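Local coordinates for YkuI protein (Bacillus subtilis, PDB 2BAS) that is a signalling protein whose EAL domain probably hydrolyses the second messenger cyclic di-GMP, as in the phosphodiesterases of this family, at residues 176-181 with 194-199; 183-188 with 217-222. All coordinates share one frame; numbering follows the deposited sequence.

Contact 1: residues 176-181 with 194-199; sequences DNIGKE and DLLKID
Ile-178 meets the strand 195-199 where two parallel neighbours of the EAL-domain barrel come side by side, the ends of a beta-alpha-beta crossover whose helix is 185-191. One direct backbone bond joins the segments: Ile-178 N gives its hydrogen to Lys-197 O over 3.2 Å, nearly straight at 169°. Just beyond it, a water carries the link: it donates to Ile-178 O and accepts from Asp-199 N, 2.7 Å from that nitrogen.

The apolar contacts lie on the helix side of the sheet. Ile-178 holds CG1 beside its own backbone N (chi1 -63°), and that atom lies 4.1 Å from Leu-196 CD2, while Ile-178 CB stands 4.2 Å from Ile-198 CG1. Ile-219 of helix 211-226 packs over both Ile-178 and Leu-196.

The polar side chains take the other face. Lys-197 runs there with a bend at chi3, and its NZ forms a salt bridge to Glu-146 and a hydrogen bond to Gln-253. Asp-176 sits beside it, OD1 lying 4.0 Å from Lys-197 CB but well short of the ammonium. An alanine in place of Asp-176 would probably leave the backbone N-H of Asn-177 without its side-chain acceptor and the turn there less firmly held. In that turn Asn-177 N donates to Asp-176 OD1 at 2.7 Å, approaching from 40° above the carboxylate plane.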
ATOM      1  N   ASP A 176      -3.366  14.630  -7.285  1.00 67.43           N
ATOM      2  CA  ASP A 176      -4.692  14.375  -7.863  1.00 68.41           C
ATOM      3  C   ASP A 176      -4.727  12.978  -8.518  1.00 66.33           C
ATOM      4  O   ASP A 176      -3.678  12.381  -8.794  1.00 66.85           O
ATOM      5  CB  ASP A 176      -4.999  15.437  -8.926  1.00 70.61           C
ATOM      6  CG  ASP A 176      -6.493  15.625  -9.168  1.00 77.02           C
ATOM      7  OD1 ASP A 176      -7.342  14.875  -8.554  1.00 86.24           O
ATOM      8  OD2 ASP A 176      -6.902  16.534  -9.988  1.00 81.14           O
ATOM      9  N   ASN A 177      -5.954  12.516  -8.734  1.00 64.87           N
ATOM     10  CA  ASN A 177      -6.265  11.204  -9.372  1.00 64.85           C
ATOM     11  C   ASN A 177      -5.465  10.031  -8.779  1.00 64.57           C
ATOM     12  O   ASN A 177      -4.844   9.239  -9.503  1.00 65.08           O
ATOM     13  CB  ASN A 177      -5.930  11.235 -10.866  1.00 64.37           C
ATOM     14  CG  ASN A 177      -6.693  12.306 -11.639  1.00 67.36           C
ATOM     15  OD1 ASN A 177      -7.647  12.879 -11.116  1.00 68.77           O
ATOM     16  ND2 ASN A 177      -6.325  12.615 -12.867  1.00 71.39           N
ATOM     17  N   ILE A 178      -5.480   9.906  -7.478  1.00 64.08           N
ATOM     18  CA  ILE A 178      -4.755   8.811  -6.822  1.00 64.65           C
ATOM     19  C   ILE A 178      -5.652   7.563  -6.758  1.00 65.10           C
ATOM     20  O   ILE A 178      -6.871   7.662  -6.530  1.00 64.82           O
ATOM     21  CB  ILE A 178      -4.335   9.221  -5.411  1.00 64.89           C
ATOM     22  CG1 ILE A 178      -3.353  10.398  -5.408  1.00 63.40           C
ATOM     23  CG2 ILE A 178      -3.638   8.093  -4.643  1.00 64.19           C
ATOM     24  CD1 ILE A 178      -2.072  10.112  -6.201  1.00 63.43           C
ATOM     25  N   GLY A 179      -4.995   6.433  -6.972  1.00 65.65           N
ATOM     26  CA  GLY A 179      -5.626   5.107  -6.951  1.00 66.94           C
ATOM     27  C   GLY A 179      -5.886   4.593  -8.371  1.00 68.55           C
ATOM     28  O   GLY A 179      -5.723   3.397  -8.660  1.00 67.00           O
ATOM     29  N   LYS A 180      -6.271   5.511  -9.222  1.00 69.84           N
ATOM     30  CA  LYS A 180      -6.626   5.192 -10.602  1.00 72.47           C
ATOM     31  C   LYS A 180      -5.483   5.449 -11.618  1.00 73.29           C
ATOM     32  O   LYS A 180      -4.628   4.602 -11.882  1.00 73.52           O
ATOM     33  CB  LYS A 180      -7.837   6.039 -11.007  1.00 71.99           C
ATOM     34  CG  LYS A 180      -8.392   5.689 -12.387  1.00 76.95           C
ATOM     35  CD  LYS A 180      -9.441   4.572 -12.363  1.00 82.24           C
ATOM     36  CE  LYS A 180     -10.209   4.458 -13.684  1.00 85.83           C
ATOM     37  NZ  LYS A 180     -11.274   3.446 -13.651  1.00 89.35           N
ATOM     38  N   GLU A 181      -5.473   6.612 -12.187  1.00 73.20           N
ATOM     39  CA  GLU A 181      -4.500   6.948 -13.237  1.00 73.76           C
ATOM     40  C   GLU A 181      -3.132   7.291 -12.669  1.00 73.29           C
ATOM     41  O   GLU A 181      -2.089   7.019 -13.277  1.00 73.87           O
ATOM     42  CB  GLU A 181      -5.052   8.107 -14.014  1.00 73.91           C
ATOM     43  CG  GLU A 181      -6.503   8.391 -13.618  1.00 77.62           C
ATOM     44  CD  GLU A 181      -7.515   8.134 -14.739  1.00 83.86           C
ATOM     45  OE1 GLU A 181      -8.758   8.421 -14.555  1.00 85.87           O
ATOM     46  OE2 GLU A 181      -7.128   7.634 -15.863  1.00 87.28           O
ATOM     47  N   ASP A 194       1.295  16.882   1.056  1.00 63.75           N
ATOM     48  CA  ASP A 194       0.460  17.133   2.222  1.00 62.03           C
ATOM     49  C   ASP A 194      -0.942  16.525   2.057  1.00 61.62           C
ATOM     50  O   ASP A 194      -1.621  16.256   3.034  1.00 61.82           O
ATOM     51  CB  ASP A 194       0.375  18.642   2.450  1.00 61.66           C
ATOM     52  CG  ASP A 194       1.751  19.292   2.563  1.00 62.96           C
ATOM     53  OD1 ASP A 194       2.500  18.961   3.507  1.00 65.61           O
ATOM     54  OD2 ASP A 194       2.091  20.135   1.711  1.00 63.26           O
ATOM     55  N   LEU A 195      -1.357  16.291   0.815  1.00 61.15           N
ATOM     56  CA  LEU A 195      -2.696  15.787   0.534  1.00 61.97           C
ATOM     57  C   LEU A 195      -2.757  14.858  -0.676  1.00 61.16           C
ATOM     58  O   LEU A 195      -2.092  15.087  -1.686  1.00 60.84           O
ATOM     59  CB  LEU A 195      -3.653  16.959   0.306  1.00 61.40           C
ATOM     60  CG  LEU A 195      -4.484  17.486   1.467  1.00 65.11           C
ATOM     61  CD1 LEU A 195      -4.266  18.978   1.654  1.00 70.65           C
ATOM     62  CD2 LEU A 195      -5.952  17.188   1.246  1.00 65.75           C
ATOM     63  N   LEU A 196      -3.588  13.828  -0.566  1.00 59.78           N
ATOM     64  CA  LEU A 196      -3.869  12.935  -1.675  1.00 59.11           C
ATOM     65  C   LEU A 196      -5.347  13.047  -1.988  1.00 58.62           C
ATOM     66  O   LEU A 196      -6.179  12.838  -1.108  1.00 58.85           O
ATOM     67  CB  LEU A 196      -3.526  11.490  -1.290  1.00 59.57           C
ATOM     68  CG  LEU A 196      -2.086  11.133  -0.941  1.00 59.85           C
ATOM     69  CD1 LEU A 196      -2.003   9.658  -0.561  1.00 62.86           C
ATOM     70  CD2 LEU A 196      -1.137  11.447  -2.101  1.00 59.08           C
ATOM     71  N   LYS A 197      -5.684  13.400  -3.223  1.00 60.34           N
ATOM     72  CA  LYS A 197      -7.091  13.483  -3.630  1.00 62.77           C
ATOM     73  C   LYS A 197      -7.508  12.203  -4.340  1.00 63.21           C
ATOM     74  O   LYS A 197      -6.926  11.828  -5.366  1.00 62.90           O
ATOM     75  CB  LYS A 197      -7.362  14.673  -4.542  1.00 62.15           C
ATOM     76  CG  LYS A 197      -7.342  16.025  -3.868  1.00 67.95           C
ATOM     77  CD  LYS A 197      -8.053  17.113  -4.712  1.00 66.77           C
ATOM     78  CE  LYS A 197      -9.568  17.179  -4.440  1.00 70.37           C
ATOM     79  NZ  LYS A 197     -10.205  18.465  -4.908  1.00 73.35           N
ATOM     80  N   ILE A 198      -8.514  11.541  -3.781  1.00 62.88           N
ATOM     81  CA  ILE A 198      -9.026  10.286  -4.314  1.00 61.36           C
ATOM     82  C   ILE A 198     -10.431  10.504  -4.875  1.00 61.25           C
ATOM     83  O   ILE A 198     -11.310  11.009  -4.192  1.00 59.21           O
ATOM     84  CB  ILE A 198      -8.989   9.177  -3.223  1.00 60.95           C
ATOM     85  CG1 ILE A 198      -7.558   9.000  -2.702  1.00 60.44           C
ATOM     86  CG2 ILE A 198      -9.511   7.862  -3.757  1.00 60.50           C
ATOM     87  CD1 ILE A 198      -7.437   8.190  -1.412  1.00 61.60           C
ATOM     88  N   ASP A 199     -10.603  10.159  -6.146  1.00 65.19           N
ATOM     89  CA  ASP A 199     -11.875  10.247  -6.856  1.00 69.01           C
ATOM     90  C   ASP A 199     -12.646   8.952  -6.613  1.00 71.40           C
ATOM     91  O   ASP A 199     -12.058   7.875  -6.595  1.00 72.92           O
ATOM     92  CB  ASP A 199     -11.597  10.438  -8.352  1.00 70.08           C
ATOM     93  CG  ASP A 199     -12.821  10.190  -9.230  1.00 75.53           C
ATOM     94  OD1 ASP A 199     -13.952  10.536  -8.820  1.00 79.56           O
ATOM     95  OD2 ASP A 199     -12.645   9.659 -10.350  1.00 79.88           O
TER
HETATM   96  O   HOH W   1      -8.723   9.072  -7.745  0.50 37.91           O

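Contact 2: residues 183-188 with 217-222; sequences SNLDRI and YSISLL
Leu-185 and Leu-222 bring their CD2 methyls within 3.5 Å of each other, and this pair makes the nearest approach between segments 183-188 and 217-222, which belong to helix 185-191 and helix 211-226, two neighbouring helices on the outside of the EAL barrel. The two leucines get there by different torsions. In Leu-222 the first torsion (chi1 172°) puts CG opposite the backbone N, and the chain stretches across to the other helix. Leu-185 instead holds CG beside its backbone N (chi1 -58°), and its CD2 swings back to the interface although its CB sets off along it.

That same methyl serves several partners. CG1 of Ile-219 stands 4.2 Å from Leu-185 CD2, and Ser-218 OG comes to 4.4 Å of it, an approach with no polar bond in it, since that hydroxyl is hydrogen-bonded to Val-215 O one turn back in its own helix. One turn on from Leu-185, Ile-188 points its CB at the partner helix and lays CG2 4.3 Å from Leu-222 CD2. Beneath, Ile-188 rests on Leu-196 of strand 195-199.

Leu-185 also packs on Ile-219 of the second subunit, so the helix packing runs on into the dimer contact. With branched aliphatic chains doing the touching and the serine hydroxyl satisfied within its helix, the two helices are held here by apolar packing, not by directed polar bonds.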
ATOM      1  N   SER A 183      -1.359   6.149  -9.819  1.00 70.00           N
ATOM      2  CA  SER A 183      -1.217   5.194  -8.714  1.00 68.03           C
ATOM      3  C   SER A 183       0.186   4.572  -8.706  1.00 67.38           C
ATOM      4  O   SER A 183       0.383   3.424  -9.131  1.00 66.12           O
ATOM      5  CB  SER A 183      -2.263   4.072  -8.841  1.00 68.00           C
ATOM      6  OG  SER A 183      -2.105   3.377 -10.069  1.00 73.35           O
ATOM      7  N   ASN A 184       1.124   5.364  -8.214  1.00 66.59           N
ATOM      8  CA  ASN A 184       2.534   4.958  -8.096  1.00 67.25           C
ATOM      9  C   ASN A 184       3.069   5.328  -6.706  1.00 67.02           C
ATOM     10  O   ASN A 184       3.171   6.512  -6.351  1.00 66.20           O
ATOM     11  CB  ASN A 184       3.390   5.657  -9.155  1.00 66.72           C
ATOM     12  CG  ASN A 184       4.757   4.987  -9.344  1.00 69.09           C
ATOM     13  OD1 ASN A 184       5.345   4.507  -8.376  1.00 72.67           O
ATOM     14  ND2 ASN A 184       5.304   4.924 -10.545  1.00 69.03           N
ATOM     15  N   LEU A 185       3.336   4.291  -5.906  1.00 65.85           N
ATOM     16  CA  LEU A 185       3.875   4.410  -4.552  1.00 65.84           C
ATOM     17  C   LEU A 185       5.244   5.106  -4.499  1.00 66.03           C
ATOM     18  O   LEU A 185       5.441   6.042  -3.719  1.00 64.34           O
ATOM     19  CB  LEU A 185       3.967   3.024  -3.912  1.00 65.48           C
ATOM     20  CG  LEU A 185       2.663   2.216  -3.814  1.00 66.18           C
ATOM     21  CD1 LEU A 185       2.948   0.758  -3.503  1.00 66.02           C
ATOM     22  CD2 LEU A 185       1.693   2.793  -2.787  1.00 60.09           C
ATOM     23  N   ASP A 186       6.175   4.649  -5.338  1.00 67.32           N
ATOM     24  CA  ASP A 186       7.520   5.227  -5.419  1.00 67.66           C
ATOM     25  C   ASP A 186       7.459   6.747  -5.517  1.00 66.04           C
ATOM     26  O   ASP A 186       8.325   7.439  -4.991  1.00 67.24           O
ATOM     27  CB  ASP A 186       8.295   4.672  -6.634  1.00 68.56           C
ATOM     28  CG  ASP A 186       9.061   3.372  -6.333  1.00 72.79           C
ATOM     29  OD1 ASP A 186      10.291   3.354  -6.550  1.00 75.95           O
ATOM     30  OD2 ASP A 186       8.454   2.367  -5.900  1.00 78.97           O
ATOM     31  N   ARG A 187       6.420   7.249  -6.175  1.00 64.39           N
ATOM     32  CA  ARG A 187       6.327   8.666  -6.520  1.00 64.06           C
ATOM     33  C   ARG A 187       5.677   9.538  -5.462  1.00 63.57           C
ATOM     34  O   ARG A 187       6.126  10.670  -5.209  1.00 63.38           O
ATOM     35  CB  ARG A 187       5.641   8.823  -7.875  1.00 63.04           C
ATOM     36  CG  ARG A 187       6.566   8.432  -9.007  1.00 66.36           C
ATOM     37  CD  ARG A 187       5.875   8.364 -10.335  1.00 70.19           C
ATOM     38  NE  ARG A 187       6.848   8.547 -11.407  1.00 72.90           N
ATOM     39  CZ  ARG A 187       6.815   9.541 -12.290  1.00 76.55           C
ATOM     40  NH1 ARG A 187       5.830  10.437 -12.262  1.00 73.70           N
ATOM     41  NH2 ARG A 187       7.753   9.616 -13.225  1.00 80.18           N
ATOM     42  N   ILE A 188       4.651   8.996  -4.872  1.00 62.38           N
ATOM     43  CA  ILE A 188       3.986   9.626  -3.728  1.00 63.97           C
ATOM     44  C   ILE A 188       4.989   9.875  -2.591  1.00 63.96           C
ATOM     45  O   ILE A 188       5.089  10.987  -2.057  1.00 63.66           O
ATOM     46  CB  ILE A 188       2.864   8.715  -3.208  1.00 64.84           C
ATOM     47  CG1 ILE A 188       1.704   8.576  -4.209  1.00 63.38           C
ATOM     48  CG2 ILE A 188       2.245   9.224  -1.899  1.00 67.13           C
ATOM     49  CD1 ILE A 188       0.726   7.448  -3.862  1.00 63.81           C
ATOM     50  N   TYR A 217      -6.361   0.686  -0.351  1.00 63.54           N
ATOM     51  CA  TYR A 217      -5.942   0.245   0.973  1.00 65.50           C
ATOM     52  C   TYR A 217      -4.419   0.386   1.187  1.00 65.10           C
ATOM     53  O   TYR A 217      -3.993   0.898   2.225  1.00 66.06           O
ATOM     54  CB  TYR A 217      -6.458  -1.186   1.239  1.00 66.50           C
ATOM     55  CG  TYR A 217      -5.725  -1.961   2.307  1.00 66.31           C
ATOM     56  CD1 TYR A 217      -5.949  -1.713   3.668  1.00 67.01           C
ATOM     57  CD2 TYR A 217      -4.810  -2.966   1.953  1.00 68.40           C
ATOM     58  CE1 TYR A 217      -5.264  -2.455   4.656  1.00 69.90           C
ATOM     59  CE2 TYR A 217      -4.120  -3.703   2.923  1.00 65.93           C
ATOM     60  CZ  TYR A 217      -4.353  -3.445   4.265  1.00 67.78           C
ATOM     61  OH  TYR A 217      -3.668  -4.177   5.206  1.00 71.41           O
ATOM     62  N   SER A 218      -3.614  -0.029   0.212  1.00 62.98           N
ATOM     63  CA  SER A 218      -2.165   0.118   0.332  1.00 66.57           C
ATOM     64  C   SER A 218      -1.725   1.581   0.262  1.00 68.02           C
ATOM     65  O   SER A 218      -0.750   1.981   0.916  1.00 68.96           O
ATOM     66  CB  SER A 218      -1.418  -0.715  -0.713  1.00 67.02           C
ATOM     67  OG  SER A 218      -1.524  -0.127  -1.992  1.00 70.56           O
ATOM     68  N   ILE A 219      -2.437   2.374  -0.533  1.00 69.05           N
ATOM     69  CA  ILE A 219      -2.166   3.807  -0.620  1.00 68.63           C
ATOM     70  C   ILE A 219      -2.497   4.482   0.715  1.00 68.84           C
ATOM     71  O   ILE A 219      -1.750   5.339   1.193  1.00 68.22           O
ATOM     72  CB  ILE A 219      -2.948   4.454  -1.782  1.00 68.51           C
ATOM     73  CG1 ILE A 219      -2.350   3.995  -3.118  1.00 67.97           C
ATOM     74  CG2 ILE A 219      -2.929   5.980  -1.658  1.00 65.88           C
ATOM     75  CD1 ILE A 219      -3.163   4.368  -4.370  1.00 68.56           C
ATOM     76  N   SER A 220      -3.619   4.078   1.304  1.00 68.27           N
ATOM     77  CA  SER A 220      -4.081   4.586   2.591  1.00 68.51           C
ATOM     78  C   SER A 220      -3.003   4.406   3.680  1.00 69.23           C
ATOM     79  O   SER A 220      -2.730   5.329   4.453  1.00 69.00           O
ATOM     80  CB  SER A 220      -5.368   3.846   2.970  1.00 68.73           C
ATOM     81  OG  SER A 220      -6.044   4.438   4.058  1.00 71.98           O
ATOM     82  N   LEU A 221      -2.392   3.218   3.717  1.00 68.25           N
ATOM     83  CA  LEU A 221      -1.341   2.890   4.684  1.00 68.46           C
ATOM     84  C   LEU A 221      -0.116   3.758   4.526  1.00 68.46           C
ATOM     85  O   LEU A 221       0.356   4.350   5.497  1.00 71.13           O
ATOM     86  CB  LEU A 221      -0.881   1.435   4.544  1.00 67.74           C
ATOM     87  CG  LEU A 221      -1.822   0.291   4.904  1.00 67.82           C
ATOM     88  CD1 LEU A 221      -1.041  -1.001   4.745  1.00 66.89           C
ATOM     89  CD2 LEU A 221      -2.420   0.422   6.314  1.00 56.36           C
ATOM     90  N   LEU A 222       0.414   3.791   3.304  1.00 66.37           N
ATOM     91  CA  LEU A 222       1.571   4.607   2.972  1.00 63.46           C
ATOM     92  C   LEU A 222       1.334   6.049   3.402  1.00 62.53           C
ATOM     93  O   LEU A 222       2.262   6.711   3.896  1.00 61.04           O
ATOM     94  CB  LEU A 222       1.878   4.524   1.471  1.00 63.52           C
ATOM     95  CG  LEU A 222       2.943   5.441   0.853  1.00 62.53           C
ATOM     96  CD1 LEU A 222       4.307   5.200   1.473  1.00 60.99           C
ATOM     97  CD2 LEU A 222       3.024   5.233  -0.641  1.00 62.73           C
TER

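Overall arrangement
From the N terminus the chain passes first through 176-181 at the end of strand 172-178, then 183-188, which opens helix 185-191, then 194-199, and lastly 217-222 in helix 211-226. Contact 1 closes the shorter loop, the crossover from strand to strand; contact 2 starts inside that loop and closes beyond it, so the two cross. Their centres are about 10 Å apart and they share one apolar core: Ile-219 CD1 lies 3.6 Å from Gly-179 CA. Together they tie two adjacent barrel strands to the two helices outside them, and both contacts have residues reaching the second subunit.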